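Long-range contacts in RNA-directed RNA polymerase (Infectious pancreatic necrosis virus, PDB 3ZED), which copies and transcribes the viral RNA genome as an RNA-dependent RNA polymerase, and probably also serves as the protein covalently attached to that RNA: residues Q203-N208 with P338-S343; G539-G544 with I566-M571; S161-G166 with V312-K317. All blocks are in the same frame, centred on the assembly; numbering follows the deposited sequence.

Interaction 1 (Q203-N208 with P338-S343); sequences QTLPIN and PVMNES. With K (potassium ion), chain L.
Ser343 closes a type I beta turn, Met340 to Ser343, that leads out of helix 326-340, and its hydroxyl receives Asn208 from the extended chain that follows helix 194-204. Asn208 N donates to Ser343 OG at 2.9 Å in a nearly straight bond (169°), and that hydroxyl in turn donates to Val339 O, 2.7 Å from OG. Val339 O also accepts from Glu342 N, which comes from the other face of the carbonyl. Serine suits the place because one small group can accept and donate at once. Asn208 adds a second bond: with CG beside its backbone N (chi1 -77°), ND2 reaches Glu342 O at 2.9 Å, the acceptor lying in the amide plane. Beside these bonds Ile207 and Val339 pack through their CD1 and CG1 methyls, 3.8 Å apart. Met340, bent at chi2 and chi3, folds SD back to 4.0 Å from Ile207 CG2. A water donates to both Pro206 O and Ser343 O. Helix 412-426 packs on Ile207 and Val339, helix 476-493 on Leu205 and Met340, while the Glu342 carboxylate pairs with Lys211. Gln203 OE1 binds potassium with Thr698, Ser701, Pro702 and Lys704. This is a beta turn following a helix, its polar groups anchoring an extended chain within the palm region.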
loop_
_atom_site.group_PDB
_atom_site.type_symbol
_atom_site.label_atom_id
_atom_site.label_comp_id
_atom_site.label_asym_id
_atom_site.label_seq_id
_atom_site.Cartn_x
_atom_site.Cartn_y
_atom_site.Cartn_z
ATOM N N GLN B 203 -2.519 19.714 1.994
ATOM C CA GLN B 203 -1.197 19.924 2.566
ATOM C C GLN B 203 -0.410 18.607 2.762
ATOM O O GLN B 203 0.766 18.559 2.381
ATOM C CB GLN B 203 -1.288 20.671 3.918
ATOM C CG GLN B 203 -2.042 22.013 3.886
ATOM C CD GLN B 203 -1.574 22.932 2.776
ATOM O OE1 GLN B 203 -0.364 23.080 2.518
ATOM N NE2 GLN B 203 -2.529 23.558 2.085
ATOM N N THR B 204 -1.027 17.570 3.400
ATOM C CA THR B 204 -0.362 16.292 3.740
ATOM C C THR B 204 -0.326 15.321 2.562
ATOM O O THR B 204 0.533 14.438 2.535
ATOM C CB THR B 204 -1.040 15.646 4.940
ATOM O OG1 THR B 204 -2.343 15.210 4.533
ATOM C CG2 THR B 204 -1.154 16.602 6.132
ATOM N N LEU B 205 -1.254 15.457 1.612
ATOM C CA LEU B 205 -1.266 14.623 0.405
ATOM C C LEU B 205 -1.613 15.487 -0.816
ATOM O O LEU B 205 -2.708 15.353 -1.369
ATOM C CB LEU B 205 -2.199 13.400 0.525
ATOM C CG LEU B 205 -2.028 12.320 -0.554
ATOM C CD1 LEU B 205 -0.891 11.370 -0.233
ATOM C CD2 LEU B 205 -3.279 11.542 -0.711
ATOM N N PRO B 206 -0.705 16.400 -1.255
ATOM C CA PRO B 206 -1.015 17.226 -2.440
ATOM C C PRO B 206 -1.163 16.361 -3.690
ATOM O O PRO B 206 -0.367 15.431 -3.911
ATOM C CB PRO B 206 0.195 18.154 -2.551
ATOM C CG PRO B 206 1.307 17.449 -1.834
ATOM C CD PRO B 206 0.629 16.728 -0.708
ATOM N N ILE B 207 -2.229 16.609 -4.457
ATOM C CA ILE B 207 -2.486 15.846 -5.674
ATOM C C ILE B 207 -2.693 16.771 -6.865
ATOM O O ILE B 207 -3.109 17.921 -6.709
ATOM C CB ILE B 207 -3.689 14.856 -5.536
ATOM C CG1 ILE B 207 -5.034 15.590 -5.217
ATOM C CG2 ILE B 207 -3.370 13.706 -4.570
ATOM C CD1 ILE B 207 -6.343 14.790 -5.392
ATOM N N ASN B 208 -2.434 16.243 -8.060
ATOM C CA ASN B 208 -2.743 16.918 -9.313
ATOM C C ASN B 208 -3.951 16.238 -9.910
ATOM O O ASN B 208 -4.370 15.185 -9.417
ATOM C CB ASN B 208 -1.557 16.865 -10.278
ATOM C CG ASN B 208 -0.477 17.825 -9.933
ATOM O OD1 ASN B 208 -0.703 19.038 -9.856
ATOM N ND2 ASN B 208 0.724 17.304 -9.741
ATOM N N PRO B 338 -5.137 7.108 -11.850
ATOM C CA PRO B 338 -4.898 8.249 -12.768
ATOM C C PRO B 338 -4.530 9.538 -12.015
ATOM O O PRO B 338 -3.802 10.366 -12.558
ATOM C CB PRO B 338 -6.235 8.390 -13.526
ATOM C CG PRO B 338 -6.897 7.067 -13.383
ATOM C CD PRO B 338 -6.526 6.620 -11.989
ATOM N N VAL B 339 -4.985 9.678 -10.747
ATOM C CA VAL B 339 -4.658 10.830 -9.894
ATOM C C VAL B 339 -3.235 10.676 -9.326
ATOM O O VAL B 339 -2.427 11.608 -9.420
ATOM C CB VAL B 339 -5.697 11.025 -8.753
ATOM C CG1 VAL B 339 -5.224 12.064 -7.731
ATOM C CG2 VAL B 339 -7.075 11.388 -9.305
ATOM N N MET B 340 -2.943 9.507 -8.712
ATOM C CA MET B 340 -1.648 9.255 -8.041
ATOM C C MET B 340 -0.470 9.181 -9.024
ATOM O O MET B 340 0.625 9.551 -8.636
ATOM C CB MET B 340 -1.707 8.020 -7.136
ATOM C CG MET B 340 -2.719 8.166 -5.983
ATOM S SD MET B 340 -2.789 9.768 -5.118
ATOM C CE MET B 340 -1.224 9.726 -4.194
ATOM N N ASN B 341 -0.701 8.802 -10.299
ATOM C CA ASN B 341 0.342 8.773 -11.347
ATOM C C ASN B 341 0.920 10.162 -11.576
ATOM O O ASN B 341 2.085 10.306 -11.944
ATOM C CB ASN B 341 -0.243 8.293 -12.678
ATOM C CG ASN B 341 -0.463 6.813 -12.875
ATOM O OD1 ASN B 341 -0.066 5.974 -12.062
ATOM N ND2 ASN B 341 -1.113 6.468 -14.001
ATOM N N GLU B 342 0.070 11.193 -11.393
ATOM C CA GLU B 342 0.392 12.596 -11.619
ATOM C C GLU B 342 0.748 13.318 -10.334
ATOM O O GLU B 342 0.953 14.530 -10.361
ATOM C CB GLU B 342 -0.826 13.276 -12.272
ATOM C CG GLU B 342 -1.125 12.784 -13.676
ATOM C CD GLU B 342 0.030 13.015 -14.627
ATOM O OE1 GLU B 342 0.362 14.198 -14.868
ATOM O OE2 GLU B 342 0.653 12.019 -15.069
ATOM N N SER B 343 0.814 12.594 -9.204
ATOM C CA SER B 343 0.976 13.229 -7.892
ATOM C C SER B 343 2.139 12.668 -7.062
ATOM O O SER B 343 1.993 12.457 -5.853
ATOM C CB SER B 343 -0.334 13.123 -7.107
ATOM O OG SER B 343 -1.418 13.573 -7.902
HETATM K K K L . 0.799 25.051 1.000
HETATM O O HOH W 1 0.158 12.666 -3.528
HETATM O O HOH W 2 3.382 24.557 0.191
#

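Interaction 2 (G539-G544 with I566-M571); sequences GYLADG and IYSRQM
The backbone carbonyl of Leu541 points into the turn that follows strand 563-568, where residues 569-571 take helical angles, and the two chains come closest at Ala542 and Gln570, 4.8 Å between CA atoms. Leu541 O accepts twice. Ser568 OG donates at 2.7 Å, in the carbonyl plane and on a lone pair, whereas Gln570 N approaches from above that plane at 3.1 Å. The serine hydroxyl can do this because OG lies opposite its backbone N (chi1 165°); it also accepts from Met571 N at 3.1 Å, an ST motif that ties the turn to its own strand end. Leu541 takes a left-handed helical conformation (positive phi), and its CD2 meets Met571 SD at 3.8 Å. Gln570 stretches out fully and crosses the leucine side chain at about a right angle. Its OE1 lies 3.4 Å from Leu541 CA and accepts from Asn677 ND2, while Gly544 CA is 3.8 Å from the same oxygen. Gly544 N and Ala542 N both donate to Gly539 O, from opposite faces, curling the loop; both glycines adopt backbone angles that other residues take with difficulty. The loop follows helix 524-533 and packs beside the three-stranded thumb sheet: Leu541 touches both Val575 of strand 573-578 and Val681 of helix 677-683.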
loop_
_atom_site.group_PDB
_atom_site.type_symbol
_atom_site.label_atom_id
_atom_site.label_comp_id
_atom_site.label_asym_id
_atom_site.label_seq_id
_atom_site.Cartn_x
_atom_site.Cartn_y
_atom_site.Cartn_z
ATOM N N GLY B 539 37.966 3.304 2.638
ATOM C CA GLY B 539 36.948 2.488 2.003
ATOM C C GLY B 539 35.908 3.204 1.185
ATOM O O GLY B 539 36.099 4.346 0.765
ATOM N N TYR B 540 34.830 2.471 0.917
ATOM C CA TYR B 540 33.682 2.851 0.105
ATOM C C TYR B 540 33.131 4.208 0.509
ATOM O O TYR B 540 32.869 4.455 1.704
ATOM C CB TYR B 540 32.555 1.812 0.267
ATOM C CG TYR B 540 32.733 0.459 -0.392
ATOM C CD1 TYR B 540 32.968 0.351 -1.761
ATOM C CD2 TYR B 540 32.482 -0.716 0.314
ATOM C CE1 TYR B 540 33.012 -0.897 -2.396
ATOM C CE2 TYR B 540 32.511 -1.965 -0.309
ATOM C CZ TYR B 540 32.772 -2.050 -1.664
ATOM O OH TYR B 540 32.822 -3.285 -2.249
ATOM N N LEU B 541 32.982 5.089 -0.488
ATOM C CA LEU B 541 32.400 6.429 -0.364
ATOM C C LEU B 541 33.176 7.294 0.634
ATOM O O LEU B 541 32.637 8.281 1.133
ATOM C CB LEU B 541 30.883 6.334 0.027
ATOM C CG LEU B 541 29.975 5.588 -0.980
ATOM C CD1 LEU B 541 28.558 5.476 -0.486
ATOM C CD2 LEU B 541 29.986 6.272 -2.369
ATOM N N ALA B 542 34.447 6.924 0.903
ATOM C CA ALA B 542 35.341 7.588 1.857
ATOM C C ALA B 542 36.557 7.992 1.091
ATOM O O ALA B 542 36.557 9.081 0.532
ATOM C CB ALA B 542 35.679 6.643 3.024
ATOM N N ASP B 543 37.528 7.092 0.911
ATOM C CA ASP B 543 38.639 7.431 0.034
ATOM C C ASP B 543 38.373 6.818 -1.339
ATOM O O ASP B 543 39.153 7.034 -2.239
ATOM C CB ASP B 543 40.026 7.054 0.603
ATOM C CG ASP B 543 40.389 5.579 0.739
ATOM O OD1 ASP B 543 39.482 4.718 0.595
ATOM O OD2 ASP B 543 41.584 5.282 1.027
ATOM N N GLY B 544 37.288 6.062 -1.490
ATOM C CA GLY B 544 36.935 5.487 -2.786
ATOM C C GLY B 544 37.509 4.131 -3.151
ATOM O O GLY B 544 37.389 3.715 -4.311
ATOM N N ILE B 566 24.057 7.639 6.626
ATOM C CA ILE B 566 25.477 7.532 6.921
ATOM C C ILE B 566 26.129 8.682 6.140
ATOM O O ILE B 566 25.668 8.991 5.048
ATOM C CB ILE B 566 25.929 6.082 6.527
ATOM C CG1 ILE B 566 25.883 5.105 7.729
ATOM C CG2 ILE B 566 27.190 5.950 5.672
ATOM C CD1 ILE B 566 26.918 5.315 8.860
ATOM N N TYR B 567 27.132 9.352 6.714
ATOM C CA TYR B 567 27.804 10.450 6.013
ATOM C C TYR B 567 28.961 9.907 5.168
ATOM O O TYR B 567 29.754 9.110 5.663
ATOM C CB TYR B 567 28.311 11.515 6.997
ATOM C CG TYR B 567 28.820 12.752 6.302
ATOM C CD1 TYR B 567 27.937 13.724 5.832
ATOM C CD2 TYR B 567 30.182 12.939 6.075
ATOM C CE1 TYR B 567 28.400 14.868 5.182
ATOM C CE2 TYR B 567 30.657 14.079 5.418
ATOM C CZ TYR B 567 29.757 15.028 4.951
ATOM O OH TYR B 567 30.197 16.155 4.296
ATOM N N SER B 568 29.033 10.326 3.902
ATOM C CA SER B 568 30.068 9.977 2.919
ATOM C C SER B 568 31.051 11.137 2.742
ATOM O O SER B 568 30.642 12.233 2.368
ATOM C CB SER B 568 29.428 9.631 1.570
ATOM O OG SER B 568 30.375 9.619 0.512
ATOM N N ARG B 569 32.347 10.896 3.007
ATOM C CA ARG B 569 33.398 11.913 2.813
ATOM C C ARG B 569 33.664 12.169 1.323
ATOM O O ARG B 569 33.973 13.302 0.944
ATOM C CB ARG B 569 34.721 11.494 3.488
ATOM C CG ARG B 569 34.708 11.706 4.981
ATOM C CD ARG B 569 36.064 11.425 5.633
ATOM N NE ARG B 569 35.876 11.323 7.083
ATOM C CZ ARG B 569 35.898 12.354 7.921
ATOM N NH1 ARG B 569 36.197 13.575 7.479
ATOM N NH2 ARG B 569 35.639 12.170 9.212
ATOM N N GLN B 570 33.594 11.112 0.490
ATOM C CA GLN B 570 33.847 11.214 -0.947
ATOM C C GLN B 570 32.796 12.073 -1.638
ATOM O O GLN B 570 33.145 12.889 -2.462
ATOM C CB GLN B 570 33.876 9.814 -1.607
ATOM C CG GLN B 570 34.279 9.843 -3.094
ATOM C CD GLN B 570 34.335 8.484 -3.740
ATOM O OE1 GLN B 570 33.790 7.489 -3.264
ATOM N NE2 GLN B 570 34.988 8.412 -4.854
ATOM N N MET B 571 31.529 11.869 -1.309
ATOM C CA MET B 571 30.407 12.545 -1.941
ATOM C C MET B 571 29.967 13.791 -1.190
ATOM O O MET B 571 29.259 14.618 -1.771
ATOM C CB MET B 571 29.234 11.571 -2.094
ATOM C CG MET B 571 29.567 10.398 -2.992
ATOM S SD MET B 571 28.112 9.457 -3.409
ATOM C CE MET B 571 27.445 10.476 -4.760
#

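Interaction 3 (S161-G166 with V312-K317); sequences SGSYSG and VDWDKK
Ser161, just after strand 157-160, brings its backbone N obliquely toward the indole of Trp314, while its hydroxyl is bonded by the backbone of Lys111. Gly162 follows, and its CA sits over one face of the indole, 3.7 Å from the centroid of the six-membered ring and 23° off the normal, a CH-pi contact. Glycine suits the place, since positive phi is easy without a side chain. A water in the plane of the ring, at its edge, accepts from Trp314 NE1 at 2.8 Å and donates to Gly162 O at 2.6 Å, so the indole N-H is satisfied beside its apolar contact. Ser163 is the N-cap of helix 164-179. Its OG lies between backbone N and carbonyl carbon (chi1 65°), where it accepts from Gly166 N at 3.1 Å and donates to Asp315 OD1, 2.8 Å away, on that oxygen's anti lone pair. Ser165 turns its CB toward Asp315, with 3.9 Å between the two CB atoms, and gives its hydroxyl to Asp40. Gly166, in the first turn, brings CA to 3.6 Å from Asp315 O; without a side chain, it lets Trp314 O and the loop 312-317 lie close to the first turn of the helix. Asp315 acts as a second shell to the cap: its carboxylate probably helps orient the serine hydroxyl that holds the first turn, and its negative charge near the helix N-terminus would probably be favoured by the helix dipole.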
loop_
_atom_site.group_PDB
_atom_site.type_symbol
_atom_site.label_atom_id
_atom_site.label_comp_id
_atom_site.label_asym_id
_atom_site.label_seq_id
_atom_site.Cartn_x
_atom_site.Cartn_y
_atom_site.Cartn_z
ATOM N N SER B 161 5.046 -18.266 5.371
ATOM C CA SER B 161 3.656 -17.831 5.307
ATOM C C SER B 161 2.849 -18.238 6.574
ATOM O O SER B 161 1.625 -18.396 6.516
ATOM C CB SER B 161 3.007 -18.364 4.032
ATOM O OG SER B 161 3.236 -19.756 3.872
ATOM N N GLY B 162 3.543 -18.347 7.708
ATOM C CA GLY B 162 2.933 -18.642 9.009
ATOM C C GLY B 162 2.050 -19.872 9.102
ATOM O O GLY B 162 2.401 -20.939 8.595
ATOM N N SER B 163 0.904 -19.728 9.770
ATOM C CA SER B 163 -0.029 -20.833 10.013
ATOM C C SER B 163 -1.465 -20.346 10.094
ATOM O O SER B 163 -1.696 -19.138 10.111
ATOM C CB SER B 163 0.340 -21.557 11.311
ATOM O OG SER B 163 0.177 -20.739 12.461
ATOM N N TYR B 164 -2.434 -21.283 10.158
ATOM C CA TYR B 164 -3.860 -20.955 10.327
ATOM C C TYR B 164 -4.071 -20.288 11.697
ATOM O O TYR B 164 -4.734 -19.265 11.764
ATOM C CB TYR B 164 -4.748 -22.203 10.195
ATOM C CG TYR B 164 -5.070 -22.616 8.774
ATOM C CD1 TYR B 164 -5.902 -21.838 7.972
ATOM C CD2 TYR B 164 -4.612 -23.827 8.260
ATOM C CE1 TYR B 164 -6.235 -22.235 6.678
ATOM C CE2 TYR B 164 -4.944 -24.237 6.971
ATOM C CZ TYR B 164 -5.764 -23.442 6.187
ATOM O OH TYR B 164 -6.090 -23.866 4.925
ATOM N N SER B 165 -3.463 -20.846 12.773
ATOM C CA SER B 165 -3.537 -20.289 14.128
ATOM C C SER B 165 -3.006 -18.840 14.135
ATOM O O SER B 165 -3.637 -17.950 14.718
ATOM C CB SER B 165 -2.755 -21.152 15.114
ATOM O OG SER B 165 -3.460 -22.332 15.461
ATOM N N GLY B 166 -1.849 -18.635 13.482
ATOM C CA GLY B 166 -1.237 -17.319 13.324
ATOM C C GLY B 166 -2.208 -16.332 12.692
ATOM O O GLY B 166 -2.447 -15.262 13.267
ATOM N N VAL B 312 8.983 -18.192 17.988
ATOM C CA VAL B 312 8.226 -18.313 19.238
ATOM C C VAL B 312 6.747 -17.847 19.045
ATOM O O VAL B 312 5.867 -18.394 19.705
ATOM C CB VAL B 312 8.976 -17.581 20.396
ATOM C CG1 VAL B 312 8.036 -17.054 21.472
ATOM C CG2 VAL B 312 10.017 -18.509 21.022
ATOM N N ASP B 313 6.475 -16.923 18.107
ATOM C CA ASP B 313 5.115 -16.421 17.846
ATOM C C ASP B 313 4.571 -16.867 16.491
ATOM O O ASP B 313 3.606 -16.268 16.010
ATOM C CB ASP B 313 5.060 -14.882 17.940
ATOM C CG ASP B 313 5.595 -14.302 19.240
ATOM O OD1 ASP B 313 5.303 -14.876 20.315
ATOM O OD2 ASP B 313 6.322 -13.283 19.179
ATOM N N TRP B 314 5.138 -17.950 15.897
ATOM C CA TRP B 314 4.689 -18.497 14.606
ATOM C C TRP B 314 3.177 -18.738 14.554
ATOM O O TRP B 314 2.544 -18.422 13.543
ATOM C CB TRP B 314 5.409 -19.816 14.328
ATOM C CG TRP B 314 5.206 -20.350 12.940
ATOM C CD1 TRP B 314 4.461 -21.434 12.583
ATOM C CD2 TRP B 314 5.820 -19.867 11.736
ATOM N NE1 TRP B 314 4.543 -21.641 11.228
ATOM C CE2 TRP B 314 5.391 -20.709 10.681
ATOM C CE3 TRP B 314 6.670 -18.788 11.439
ATOM C CZ2 TRP B 314 5.808 -20.526 9.351
ATOM C CZ3 TRP B 314 7.059 -18.590 10.117
ATOM C CH2 TRP B 314 6.627 -19.448 9.089
ATOM N N ASP B 315 2.606 -19.320 15.626
ATOM C CA ASP B 315 1.175 -19.624 15.697
ATOM C C ASP B 315 0.366 -18.511 16.403
ATOM O O ASP B 315 -0.834 -18.677 16.626
ATOM C CB ASP B 315 0.957 -20.987 16.393
ATOM C CG ASP B 315 1.596 -22.155 15.653
ATOM O OD1 ASP B 315 1.399 -22.260 14.422
ATOM O OD2 ASP B 315 2.293 -22.964 16.306
ATOM N N LYS B 316 1.004 -17.383 16.724
ATOM C CA LYS B 316 0.349 -16.264 17.415
ATOM C C LYS B 316 0.105 -15.096 16.476
ATOM O O LYS B 316 -0.776 -14.279 16.749
ATOM C CB LYS B 316 1.196 -15.783 18.617
ATOM C CG LYS B 316 1.326 -16.791 19.749
ATOM C CD LYS B 316 2.359 -16.335 20.772
ATOM C CE LYS B 316 2.971 -17.488 21.545
ATOM N NZ LYS B 316 4.147 -17.057 22.343
ATOM N N LYS B 317 0.907 -14.983 15.394
ATOM C CA LYS B 317 0.793 -13.860 14.481
ATOM C C LYS B 317 1.287 -14.170 13.058
ATOM O O LYS B 317 2.478 -14.364 12.826
ATOM C CB LYS B 317 1.565 -12.648 15.048
ATOM C CG LYS B 317 1.530 -11.393 14.194
ATOM C CD LYS B 317 2.698 -10.477 14.558
ATOM C CE LYS B 317 2.945 -9.407 13.526
ATOM N NZ LYS B 317 4.111 -8.556 13.882
HETATM O O HOH W 3 3.376 -23.220 9.277
#

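Overall arrangement
Interactions 1 and 3 both belong to the palm region, on opposite sides of the chain's centre, with their own centres about 37 Å apart; their segments alternate along the sequence. Interaction 2 belongs to the thumb, follows both in the chain, and lies farthest from the chain's centre. No two contacts touch or share a helix or strand. Interaction 1 is the most buried and combines apolar packing with serine and asparagine bonds at a turn after a helix. Interaction 3, partly buried, works at a helix start instead, adding a carboxylate and an aromatic face. Interaction 2, also partly buried, relies on one carbonyl with two donors. A serine hydroxyl that both donates and accepts recurs in all three.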